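Local coordinates for protein putative retaining b-glycosidase (Saccharophagus degradans, PDB 5A95) that probably hydrolyses mixed-linkage beta-glucans as a retaining beta-glucanase of glycoside hydrolase family 5, at residues P37-V42 against F173-V178; W141-L147 against Y157-E163; F230-Y234 against H254-A260. The protein carries 1 engineered substitution. All coordinates share one frame; numbering follows the deposited sequence. Where two conformers were deposited one is given.

Interaction 1: residues P37-V42 against F173-V178; sequences PSQFDV and FRYQNV. Unlike the reference sequence in segment 173-178: Q176 (reference Lys). With MG (magnesium ion), chain G.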
loop_
_atom_site.group_PDB
_atom_site.type_symbol
_atom_site.label_atom_id
_atom_site.label_comp_id
_atom_site.label_asym_id
_atom_site.label_seq_id
_atom_site.Cartn_x
_atom_site.Cartn_y
_atom_site.Cartn_z
ATOM N N PRO A 37 -22.469 -7.502 -0.070
ATOM C CA PRO A 37 -23.148 -6.372 -0.690
ATOM C C PRO A 37 -24.268 -6.780 -1.646
ATOM O O PRO A 37 -24.267 -7.905 -2.155
ATOM C CB PRO A 37 -22.025 -5.680 -1.463
ATOM C CG PRO A 37 -21.068 -6.772 -1.805
ATOM C CD PRO A 37 -21.103 -7.676 -0.587
ATOM N N SER A 38 -25.202 -5.859 -1.885
ATOM C CA SER A 38 -26.304 -6.072 -2.805
ATOM C C SER A 38 -26.212 -5.158 -4.020
ATOM O O SER A 38 -25.534 -4.148 -4.021
ATOM C CB SER A 38 -27.641 -5.827 -2.093
ATOM O OG SER A 38 -27.773 -6.681 -0.982
ATOM N N GLN A 39 -26.922 -5.529 -5.072
ATOM C CA GLN A 39 -26.962 -4.777 -6.315
ATOM C C GLN A 39 -28.197 -3.886 -6.358
ATOM O O GLN A 39 -29.241 -4.223 -5.816
ATOM C CB GLN A 39 -26.927 -5.723 -7.505
ATOM C CG GLN A 39 -25.672 -6.588 -7.496
ATOM C CD GLN A 39 -25.539 -7.393 -8.760
ATOM O OE1 GLN A 39 -26.241 -8.382 -8.930
ATOM N NE2 GLN A 39 -24.695 -6.955 -9.677
ATOM N N PHE A 40 -28.056 -2.761 -7.035
ATOM C CA PHE A 40 -29.155 -1.850 -7.256
ATOM C C PHE A 40 -30.330 -2.545 -7.940
ATOM O O PHE A 40 -30.139 -3.311 -8.882
ATOM C CB PHE A 40 -28.679 -0.675 -8.125
ATOM C CG PHE A 40 -29.707 0.427 -8.253
ATOM C CD1 PHE A 40 -30.695 0.352 -9.228
ATOM C CD2 PHE A 40 -29.695 1.511 -7.390
ATOM C CE1 PHE A 40 -31.655 1.346 -9.328
ATOM C CE2 PHE A 40 -30.633 2.518 -7.500
ATOM C CZ PHE A 40 -31.634 2.425 -8.463
ATOM N N ASP A 41 -31.539 -2.262 -7.464
ATOM C CA ASP A 41 -32.744 -2.927 -7.974
ATOM C C ASP A 41 -33.133 -2.339 -9.324
ATOM O O ASP A 41 -33.768 -1.297 -9.381
ATOM C CB ASP A 41 -33.893 -2.769 -6.966
ATOM C CG ASP A 41 -35.173 -3.415 -7.440
ATOM O OD1 ASP A 41 -35.159 -4.101 -8.496
ATOM O OD2 ASP A 41 -36.193 -3.215 -6.743
ATOM N N VAL A 42 -32.730 -3.009 -10.400
ATOM C CA VAL A 42 -32.979 -2.521 -11.756
ATOM C C VAL A 42 -34.465 -2.422 -12.097
ATOM O O VAL A 42 -34.846 -1.659 -12.973
ATOM C CB VAL A 42 -32.237 -3.365 -12.823
ATOM C CG1 VAL A 42 -30.728 -3.402 -12.541
ATOM C CG2 VAL A 42 -32.810 -4.777 -12.914
ATOM N N PHE A 173 -20.176 -3.528 -9.404
ATOM C CA PHE A 173 -21.109 -4.524 -8.887
ATOM C C PHE A 173 -22.477 -3.909 -8.592
ATOM O O PHE A 173 -23.513 -4.415 -9.005
ATOM C CB PHE A 173 -20.559 -5.157 -7.617
ATOM C CG PHE A 173 -21.490 -6.138 -6.944
ATOM C CD1 PHE A 173 -21.688 -7.402 -7.450
ATOM C CD2 PHE A 173 -22.137 -5.789 -5.785
ATOM C CE1 PHE A 173 -22.519 -8.290 -6.799
ATOM C CE2 PHE A 173 -22.986 -6.662 -5.143
ATOM C CZ PHE A 173 -23.165 -7.915 -5.658
ATOM N N ARG A 174 -22.496 -2.801 -7.880
ATOM C CA ARG A 174 -23.749 -2.233 -7.454
ATOM C C ARG A 174 -24.618 -1.798 -8.610
ATOM O O ARG A 174 -25.841 -1.942 -8.542
ATOM C CB ARG A 174 -23.548 -1.053 -6.509
ATOM C CG ARG A 174 -24.807 -0.626 -5.763
ATOM C CD ARG A 174 -24.471 0.428 -4.734
ATOM N NE ARG A 174 -25.543 0.827 -3.843
ATOM C CZ ARG A 174 -25.590 0.559 -2.536
ATOM N NH1 ARG A 174 -24.710 -0.264 -1.971
ATOM N NH2 ARG A 174 -26.520 1.097 -1.786
ATOM N N TYR A 175 -24.017 -1.245 -9.647
ATOM C CA TYR A 175 -24.779 -0.656 -10.744
ATOM C C TYR A 175 -24.780 -1.510 -12.022
ATOM O O TYR A 175 -25.041 -1.014 -13.108
ATOM C CB TYR A 175 -24.363 0.799 -10.996
ATOM C CG TYR A 175 -24.541 1.617 -9.746
ATOM C CD1 TYR A 175 -25.813 1.785 -9.179
ATOM C CD2 TYR A 175 -23.445 2.163 -9.080
ATOM C CE1 TYR A 175 -25.975 2.467 -7.993
ATOM C CE2 TYR A 175 -23.608 2.836 -7.894
ATOM C CZ TYR A 175 -24.867 2.985 -7.339
ATOM O OH TYR A 175 -24.972 3.647 -6.139
ATOM N N GLN A 176 -24.574 -2.819 -11.867
ATOM C CA GLN A 176 -24.632 -3.697 -13.021
ATOM C C GLN A 176 -26.001 -3.554 -13.703
ATOM O O GLN A 176 -27.027 -3.542 -13.029
ATOM C CB GLN A 176 -24.413 -5.148 -12.607
ATOM C CG GLN A 176 -24.256 -6.066 -13.793
ATOM C CD GLN A 176 -24.039 -7.523 -13.424
ATOM O OE1 GLN A 176 -23.830 -7.869 -12.267
ATOM N NE2 GLN A 176 -24.045 -8.369 -14.427
ATOM N N ASN A 177 -25.982 -3.418 -15.022
ATOM C CA ASN A 177 -27.234 -3.413 -15.811
ATOM C C ASN A 177 -28.134 -2.196 -15.483
ATOM O O ASN A 177 -29.350 -2.293 -15.545
ATOM C CB ASN A 177 -27.985 -4.750 -15.587
ATOM C CG ASN A 177 -29.166 -4.967 -16.536
ATOM O OD1 ASN A 177 -29.111 -4.608 -17.699
ATOM N ND2 ASN A 177 -30.241 -5.563 -16.016
ATOM N N VAL A 178 -27.531 -1.061 -15.148
ATOM C CA VAL A 178 -28.238 0.192 -14.858
ATOM C C VAL A 178 -27.917 1.201 -15.978
ATOM O O VAL A 178 -26.798 1.736 -16.053
ATOM C CB VAL A 178 -27.877 0.779 -13.487
ATOM C CG1 VAL A 178 -28.535 2.123 -13.247
ATOM C CG2 VAL A 178 -28.255 -0.173 -12.353
HETATM MG MG MG G . -24.600 1.405 -16.553
HETATM O O HOH W 1 -23.390 -2.606 -3.153
HETATM O O HOH W 2 -27.867 -4.223 -10.488
HETATM O O HOH W 3 -23.719 1.038 -14.472
HETATM O O HOH W 4 -24.768 -1.049 -16.726
HETATM O O HOH W 5 -23.885 1.031 -18.773
#

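Interaction 2: residues W141-L147 against Y157-E163; sequences WHSIGYL and YDTTIKE. With BGC (beta-D-glucopyranose), chain D; BGC (beta-D-glucopyranose), chain B.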
loop_
_atom_site.group_PDB
_atom_site.type_symbol
_atom_site.label_atom_id
_atom_site.label_comp_id
_atom_site.label_asym_id
_atom_site.label_seq_id
_atom_site.Cartn_x
_atom_site.Cartn_y
_atom_site.Cartn_z
ATOM N N TRP A 141 -14.119 9.354 -10.302
ATOM C CA TRP A 141 -13.254 9.185 -9.143
ATOM C C TRP A 141 -12.288 10.380 -9.139
ATOM O O TRP A 141 -11.330 10.468 -9.929
ATOM C CB TRP A 141 -12.544 7.844 -9.245
ATOM C CG TRP A 141 -11.648 7.483 -8.072
ATOM C CD1 TRP A 141 -10.311 7.180 -8.143
ATOM C CD2 TRP A 141 -12.020 7.331 -6.696
ATOM N NE1 TRP A 141 -9.833 6.854 -6.904
ATOM C CE2 TRP A 141 -10.860 6.935 -6.001
ATOM C CE3 TRP A 141 -13.215 7.476 -5.973
ATOM C CZ2 TRP A 141 -10.867 6.660 -4.628
ATOM C CZ3 TRP A 141 -13.210 7.204 -4.598
ATOM C CH2 TRP A 141 -12.049 6.826 -3.942
ATOM N N HIS A 142 -12.619 11.333 -8.294
ATOM C CA HIS A 142 -12.126 12.694 -8.462
ATOM C C HIS A 142 -10.851 12.922 -7.651
ATOM O O HIS A 142 -10.850 13.537 -6.581
ATOM C CB HIS A 142 -13.206 13.701 -8.122
ATOM C CG HIS A 142 -12.928 15.063 -8.630
ATOM N ND1 HIS A 142 -13.270 15.465 -9.894
ATOM C CD2 HIS A 142 -12.306 16.116 -8.054
ATOM C CE1 HIS A 142 -12.901 16.717 -10.062
ATOM N NE2 HIS A 142 -12.313 17.138 -8.961
ATOM N N SER A 143 -9.756 12.437 -8.208
ATOM C CA SER A 143 -8.439 12.671 -7.691
ATOM C C SER A 143 -7.630 13.470 -8.719
ATOM O O SER A 143 -7.999 13.597 -9.889
ATOM C CB SER A 143 -7.774 11.341 -7.335
ATOM O OG SER A 143 -6.472 11.537 -6.794
ATOM N N ILE A 144 -6.533 14.052 -8.246
ATOM C CA ILE A 144 -5.630 14.893 -9.027
ATOM C C ILE A 144 -4.232 14.509 -8.591
ATOM O O ILE A 144 -3.876 14.717 -7.412
ATOM C CB ILE A 144 -5.853 16.402 -8.776
ATOM C CG1 ILE A 144 -7.305 16.802 -9.029
ATOM C CG2 ILE A 144 -4.896 17.194 -9.665
ATOM C CD1 ILE A 144 -7.584 18.275 -8.872
ATOM N N GLY A 145 -3.447 13.922 -9.492
ATOM C CA GLY A 145 -2.116 13.496 -9.167
ATOM C C GLY A 145 -1.707 12.265 -9.945
ATOM O O GLY A 145 -2.219 12.030 -11.059
ATOM N N TYR A 146 -0.805 11.476 -9.372
ATOM C CA TYR A 146 -0.185 10.375 -10.090
ATOM C C TYR A 146 -0.414 9.095 -9.322
ATOM O O TYR A 146 0.278 8.783 -8.336
ATOM C CB TYR A 146 1.330 10.643 -10.327
ATOM C CG TYR A 146 1.904 9.824 -11.445
ATOM C CD1 TYR A 146 1.348 9.899 -12.714
ATOM C CD2 TYR A 146 2.938 8.935 -11.238
ATOM C CE1 TYR A 146 1.811 9.139 -13.757
ATOM C CE2 TYR A 146 3.423 8.171 -12.293
ATOM C CZ TYR A 146 2.842 8.272 -13.545
ATOM O OH TYR A 146 3.258 7.530 -14.635
ATOM N N LEU A 147 -1.409 8.346 -9.783
ATOM C CA LEU A 147 -1.816 7.155 -9.082
ATOM C C LEU A 147 -0.695 6.110 -8.945
ATOM O O LEU A 147 -0.565 5.482 -7.902
ATOM C CB LEU A 147 -3.091 6.573 -9.710
ATOM C CG LEU A 147 -3.690 5.359 -9.039
ATOM C CD1 LEU A 147 -4.074 5.640 -7.593
ATOM C CD2 LEU A 147 -4.897 4.877 -9.819
ATOM N N TYR A 157 -7.676 14.708 -2.383
ATOM C CA TYR A 157 -7.592 13.810 -3.487
ATOM C C TYR A 157 -6.838 12.519 -3.182
ATOM O O TYR A 157 -6.697 11.643 -4.041
ATOM C CB TYR A 157 -6.892 14.517 -4.651
ATOM C CG TYR A 157 -7.546 15.833 -5.001
ATOM C CD1 TYR A 157 -8.900 15.914 -5.315
ATOM C CD2 TYR A 157 -6.810 16.990 -5.021
ATOM C CE1 TYR A 157 -9.489 17.152 -5.590
ATOM C CE2 TYR A 157 -7.377 18.222 -5.317
ATOM C CZ TYR A 157 -8.727 18.308 -5.593
ATOM O OH TYR A 157 -9.311 19.527 -5.866
ATOM N N ASP A 158 -6.314 12.385 -1.972
ATOM C CA ASP A 158 -5.417 11.284 -1.636
ATOM C C ASP A 158 -6.122 9.939 -1.735
ATOM O O ASP A 158 -7.228 9.771 -1.244
ATOM C CB ASP A 158 -4.885 11.461 -0.204
ATOM C CG ASP A 158 -3.791 10.476 0.143
ATOM O OD1 ASP A 158 -2.844 10.384 -0.622
ATOM O OD2 ASP A 158 -3.833 9.821 1.177
ATOM N N THR A 159 -5.440 8.988 -2.373
ATOM C CA THR A 159 -5.964 7.665 -2.548
ATOM C C THR A 159 -4.811 6.693 -2.728
ATOM O O THR A 159 -3.632 7.072 -2.638
ATOM C CB THR A 159 -7.022 7.609 -3.699
ATOM O OG1 THR A 159 -7.651 6.312 -3.735
ATOM C CG2 THR A 159 -6.439 7.934 -5.074
ATOM N N THR A 160 -5.144 5.435 -2.932
ATOM C CA THR A 160 -4.169 4.390 -3.217
ATOM C C THR A 160 -4.690 3.587 -4.397
ATOM O O THR A 160 -5.872 3.652 -4.751
ATOM C CB THR A 160 -3.992 3.427 -2.031
ATOM O OG1 THR A 160 -5.242 2.772 -1.763
ATOM C CG2 THR A 160 -3.489 4.136 -0.795
ATOM N N ILE A 161 -3.818 2.804 -5.002
ATOM C CA ILE A 161 -4.280 1.892 -6.050
ATOM C C ILE A 161 -5.323 0.932 -5.470
ATOM O O ILE A 161 -6.335 0.658 -6.084
ATOM C CB ILE A 161 -3.098 1.157 -6.721
ATOM C CG1 ILE A 161 -2.188 2.161 -7.420
ATOM C CG2 ILE A 161 -3.628 0.137 -7.713
ATOM C CD1 ILE A 161 -0.914 1.591 -7.981
ATOM N N LYS A 162 -5.083 0.413 -4.273
ATOM C CA LYS A 162 -6.023 -0.484 -3.637
ATOM C C LYS A 162 -7.409 0.117 -3.468
ATOM O O LYS A 162 -8.418 -0.508 -3.785
ATOM C CB LYS A 162 -5.491 -0.961 -2.290
ATOM C CG LYS A 162 -6.453 -1.871 -1.521
ATOM C CD LYS A 162 -5.915 -2.231 -0.132
ATOM C CE LYS A 162 -6.924 -3.078 0.621
ATOM N NZ LYS A 162 -6.544 -3.495 1.975
ATOM N N GLU A 163 -7.444 1.346 -2.986
ATOM C CA GLU A 163 -8.700 2.032 -2.714
ATOM C C GLU A 163 -9.405 2.375 -4.021
ATOM O O GLU A 163 -10.633 2.301 -4.104
ATOM C CB GLU A 163 -8.476 3.304 -1.898
ATOM C CG GLU A 163 -9.729 4.108 -1.597
ATOM C CD GLU A 163 -9.436 5.385 -0.849
ATOM O OE1 GLU A 163 -8.599 6.154 -1.355
ATOM O OE2 GLU A 163 -10.033 5.619 0.214
HETATM C C2 BGC D . -10.063 20.356 -10.500
HETATM C C3 BGC D . -11.284 20.888 -9.753
HETATM C C4 BGC D . -11.081 22.375 -9.443
HETATM C C5 BGC D . -10.774 23.130 -10.721
HETATM C C6 BGC D . -10.587 24.611 -10.492
HETATM C C1 BGC D . -9.562 21.273 -11.612
HETATM O O1 BGC D . -8.217 21.044 -11.947
HETATM O O2 BGC D . -10.344 18.999 -11.005
HETATM O O3 BGC D . -11.485 20.040 -8.579
HETATM O O4 BGC D . -12.177 23.029 -8.785
HETATM O O5 BGC D . -9.535 22.619 -11.203
HETATM O O6 BGC D . -10.113 25.126 -11.737
HETATM C C2 BGC B . -12.740 24.385 -6.888
HETATM C C3 BGC B . -12.496 24.477 -5.393
HETATM C C4 BGC B . -12.847 23.177 -4.703
HETATM C C5 BGC B . -12.151 21.998 -5.380
HETATM C C6 BGC B . -12.630 20.654 -4.895
HETATM C C1 BGC B . -11.939 23.200 -7.400
HETATM O O2 BGC B . -12.305 25.612 -7.469
HETATM O O3 BGC B . -13.328 25.517 -4.862
HETATM O O4 BGC B . -12.413 23.244 -3.347
HETATM O O5 BGC B . -12.412 22.023 -6.771
HETATM O O6 BGC B . -11.950 19.621 -5.600
#

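Interaction 3: residues F230-Y234 against H254-A260; sequences FNWAY and HPYPQKA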
loop_
_atom_site.group_PDB
_atom_site.type_symbol
_atom_site.label_atom_id
_atom_site.label_comp_id
_atom_site.label_asym_id
_atom_site.label_seq_id
_atom_site.Cartn_x
_atom_site.Cartn_y
_atom_site.Cartn_z
ATOM N N PHE A 230 -2.182 13.084 -19.360
ATOM C CA PHE A 230 -1.414 13.934 -18.447
ATOM C C PHE A 230 -1.732 15.411 -18.622
ATOM O O PHE A 230 -2.630 15.819 -19.377
ATOM C CB PHE A 230 0.095 13.653 -18.608
ATOM C CG PHE A 230 0.494 12.202 -18.398
ATOM C CD1 PHE A 230 -0.100 11.423 -17.432
ATOM C CD2 PHE A 230 1.511 11.647 -19.150
ATOM C CE1 PHE A 230 0.293 10.107 -17.214
ATOM C CE2 PHE A 230 1.904 10.346 -18.938
ATOM C CZ PHE A 230 1.298 9.591 -17.990
ATOM N N ASN A 231 -1.022 16.235 -17.836
ATOM C CA ASN A 231 -1.264 17.669 -17.777
ATOM C C ASN A 231 -2.703 17.964 -17.367
ATOM O O ASN A 231 -3.368 18.817 -17.942
ATOM C CB ASN A 231 -0.915 18.350 -19.118
ATOM C CG ASN A 231 -0.864 19.868 -19.017
ATOM O OD1 ASN A 231 -0.820 20.439 -17.928
ATOM N ND2 ASN A 231 -0.969 20.532 -20.158
ATOM N N TRP A 232 -3.141 17.296 -16.309
ATOM C CA TRP A 232 -4.483 17.450 -15.764
ATOM C C TRP A 232 -5.559 17.103 -16.806
ATOM O O TRP A 232 -6.465 17.900 -17.097
ATOM C CB TRP A 232 -4.719 18.846 -15.189
ATOM C CG TRP A 232 -3.937 19.201 -13.946
ATOM C CD1 TRP A 232 -4.436 19.182 -12.675
ATOM C CD2 TRP A 232 -2.599 19.676 -13.851
ATOM N NE1 TRP A 232 -3.483 19.620 -11.782
ATOM C CE2 TRP A 232 -2.351 19.945 -12.472
ATOM C CE3 TRP A 232 -1.603 19.951 -14.778
ATOM C CZ2 TRP A 232 -1.122 20.406 -12.007
ATOM C CZ3 TRP A 232 -0.379 20.407 -14.305
ATOM C CH2 TRP A 232 -0.150 20.635 -12.939
ATOM N N ALA A 233 -5.455 15.898 -17.366
ATOM C CA ALA A 233 -6.421 15.398 -18.340
ATOM C C ALA A 233 -6.514 16.324 -19.538
ATOM O O ALA A 233 -7.582 16.577 -20.052
ATOM C CB ALA A 233 -7.809 15.191 -17.700
ATOM N N TYR A 234 -5.381 16.755 -20.046
ATOM C CA TYR A 234 -5.342 17.628 -21.200
ATOM C C TYR A 234 -4.686 17.013 -22.429
ATOM O O TYR A 234 -5.127 17.260 -23.548
ATOM C CB TYR A 234 -4.724 18.997 -20.839
ATOM C CG TYR A 234 -4.889 19.979 -21.950
ATOM C CD1 TYR A 234 -6.132 20.538 -22.242
ATOM C CD2 TYR A 234 -3.812 20.341 -22.735
ATOM C CE1 TYR A 234 -6.287 21.387 -23.307
ATOM C CE2 TYR A 234 -3.965 21.233 -23.799
ATOM C CZ TYR A 234 -5.231 21.740 -24.081
ATOM O OH TYR A 234 -5.435 22.591 -25.161
ATOM N N HIS A 254 -9.900 18.110 -20.516
ATOM C CA HIS A 254 -10.280 19.227 -19.643
ATOM C C HIS A 254 -9.751 20.536 -20.215
ATOM O O HIS A 254 -8.742 21.096 -19.727
ATOM C CB HIS A 254 -9.761 19.007 -18.226
ATOM C CG HIS A 254 -10.488 17.917 -17.493
ATOM N ND1 HIS A 254 -10.224 17.604 -16.175
ATOM C CD2 HIS A 254 -11.486 17.082 -17.884
ATOM C CE1 HIS A 254 -11.009 16.623 -15.793
ATOM N NE2 HIS A 254 -11.808 16.316 -16.798
ATOM N N PRO A 255 -10.387 21.012 -21.285
ATOM C CA PRO A 255 -9.825 22.138 -22.001
ATOM C C PRO A 255 -10.229 23.502 -21.400
ATOM O O PRO A 255 -10.958 24.303 -22.016
ATOM C CB PRO A 255 -10.408 21.958 -23.386
ATOM C CG PRO A 255 -11.783 21.390 -23.121
ATOM C CD PRO A 255 -11.569 20.455 -21.974
ATOM N N TYR A 256 -9.723 23.794 -20.206
ATOM C CA TYR A 256 -9.896 25.112 -19.640
ATOM C C TYR A 256 -9.220 26.181 -20.527
ATOM O O TYR A 256 -8.300 25.861 -21.297
ATOM C CB TYR A 256 -9.378 25.102 -18.226
ATOM C CG TYR A 256 -10.308 24.462 -17.214
ATOM C CD1 TYR A 256 -11.583 24.957 -16.996
ATOM C CD2 TYR A 256 -9.880 23.417 -16.408
ATOM C CE1 TYR A 256 -12.412 24.419 -16.034
ATOM C CE2 TYR A 256 -10.696 22.895 -15.422
ATOM C CZ TYR A 256 -11.964 23.386 -15.247
ATOM O OH TYR A 256 -12.765 22.841 -14.255
ATOM N N PRO A 257 -9.649 27.450 -20.386
ATOM C CA PRO A 257 -9.237 28.448 -21.363
ATOM C C PRO A 257 -7.751 28.726 -21.502
ATOM O O PRO A 257 -7.282 29.055 -22.595
ATOM C CB PRO A 257 -9.969 29.743 -20.914
ATOM C CG PRO A 257 -10.421 29.487 -19.513
ATOM C CD PRO A 257 -10.683 27.991 -19.478
ATOM N N GLN A 258 -7.006 28.585 -20.398
ATOM C CA GLN A 258 -5.577 28.921 -20.392
ATOM C C GLN A 258 -4.684 27.693 -20.555
ATOM O O GLN A 258 -3.474 27.824 -20.513
ATOM C CB GLN A 258 -5.192 29.715 -19.151
ATOM C CG GLN A 258 -5.969 31.019 -19.029
ATOM C CD GLN A 258 -5.732 31.693 -17.712
ATOM O OE1 GLN A 258 -6.180 31.217 -16.664
ATOM N NE2 GLN A 258 -5.032 32.813 -17.747
ATOM N N LYS A 259 -5.262 26.516 -20.823
ATOM C CA LYS A 259 -4.430 25.362 -21.133
ATOM C C LYS A 259 -3.648 25.549 -22.436
ATOM O O LYS A 259 -2.448 25.309 -22.487
ATOM C CB LYS A 259 -5.246 24.076 -21.196
ATOM C CG LYS A 259 -5.894 23.680 -19.873
ATOM C CD LYS A 259 -4.926 23.498 -18.692
ATOM C CE LYS A 259 -4.007 22.313 -18.831
ATOM N NZ LYS A 259 -3.226 22.064 -17.587
ATOM N N ALA A 260 -4.348 25.956 -23.483
ATOM C CA ALA A 260 -3.685 26.346 -24.729
ATOM C C ALA A 260 -3.256 27.798 -24.610
ATOM O O ALA A 260 -4.028 28.627 -24.149
ATOM C CB ALA A 260 -4.624 26.168 -25.906
HETATM O O HOH W 6 -1.034 23.347 -21.120
HETATM O O HOH W 7 -6.649 20.607 -17.764
#

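Interaction 1: residues P37-V42 against F173-V178
Q39 and F173 meet over a ring face: the CG methylene of Q39 is a small bump resting 3.6 Å from the centroid of the F173 ring, a CH-pi contact 19° off the ring normal. Beyond it the glutamine amide runs nearly parallel to the ring, with 15° between the planes. F173 offers this surface because its CG is anti to the backbone N (chi1 176°), which swings the ring from the end of helix 161-174 across the passing loop; the O of P37 then borders the ring edge. NE2 of Q39 donates twice, to F173 O and to Q176 OE1 (both 2.9 Å), and both acceptors lie close to its amide plane, so the rotation of the amide is fixed. Q176 itself differs from the reference sequence.

Farther along, the F40 ring fills the hollow between Y175 and V178, its CD2 3.9 Å from CE1 at the Y175 edge, and reaches D124 and V127 of helix 116-133. V42 CG1 leans on the type II turn of residues 175-178, 3.5 Å from N177 O. F40 N donates to R174 O at 2.8 Å, while one water links F40 O to Q176 O. V178 O, past the turn, binds magnesium with V181 O and waters. The helix-end carbonyls of F173 and R174 are thus met by N-H donors from the loop, which the partial negative charge there would favour.

Interaction 2: residues W141-L147 against Y157-E163
T159 OG1 lies against the benzo edge of W141, 3.4 Å from CZ2 and in the ring plane, and two groups grip it: it donates to OE1 of E163 at 2.6 Å, on the anti lone pair, and also bonds T164 OG1. E163 OE1 is held a second time by a salt bridge to R112. This is a beta-to-alpha connection of the (beta/alpha)8 barrel, leading from strand 136-144 to helix 161-174, whose N-cap T160 accepts from E163 N.

Nearer the pocket, S143 OG donates to Y157 O at 2.8 Å and ties the two segments near their closest approach. Y157 points the same way as its neighbours H142 and I144, with I144 CD1 over one ring face, 3.8 Å from the centroid, and H142 O at the ring edge. That carbonyl is buried without a hydrogen-bond partner in the model. The three side chains line the glycan site together. The histidine ring is oriented by D140 through ND1, leaving NE2 to face the sugar. The same connection reaches the trimer interface: D158 forms a salt bridge with K162 of a neighbouring subunit, and Y157 packs on Y36 of that subunit.

The outer ends of Y157 and H142 each hold a sugar unit. Y157 OH shares a 2.7 Å hydrogen bond with O6 of one glucose, and H142 NE2 donates almost straight, at 170°, to O3 of the next, 3.0 Å away.

Interaction 3: residues F230-Y234 against H254-A260
A233 and H254 form one of the two close fits of this contact. The A233 methyl lies over a face of the imidazole, with CB 3.8 Å from the ring centroid and 14° off its normal, while H254 N donates to A233 O at 2.8 Å. Beside H254, a water between the two segments joins W232 O to H254 O. The other close fit is made by Y234 and K259, whose side chains run antiparallel alongside one another: K259 CB rides over the phenol ring, 3.7 Å from its centroid, P255 CA meets the ring edge, and the A260 methyl touches Y234 OH. Elsewhere Y234 packs on W274 and W278 of helix 267-279.

Toward the partly exposed N231 and the end of K259 the fit slackens and polar atoms and water take over. The lysine chain, bent at chi2 (-57°) and chi3 (-68°), curls back over the tyrosine to bring NZ to N231, where it donates to OD1 at 2.9 Å. The ammonium sits above the amide carbonyl plane rather than on a lone pair, and its second bond, to N231 O, is weak. One water bridges N231 ND2 and K259 O.

N231, W232 and A233 all have positive phi and form a short left-handed helical turn, which sets the methyl and carbonyl of A233 toward H254. H254 is held by E189 and T290, and W232, bonded to Q153, lies near a bound glucose. Segments 230-234 and 254-260 follow strands 224-227 and 250-252, so the contact joins two adjacent strand-end loops at the sugar-binding mouth of a (beta/alpha)8 barrel.

In the fold
Interactions 2 and 3 are buried contacts at the sugar-binding mouth of the barrel and touch directly, I144 CG2 packing 3.5 Å from W232 NE1. Interaction 1 is partly exposed and lies on the other side of the chain's centre from interaction 3, their centres about 34 Å apart. It shares helix 161-174 with interaction 2: residues 157-163 carry the chain from the glycan site into that helix, and 173-178 carry it out toward magnesium. The chemistry follows location. Interaction 1 mixes ring packing with bonds to main-chain carbonyls, water and, at one end, magnesium; side-chain hydroxyls and sugar bonds mark interaction 2, and ring faces with a lysine interaction 3.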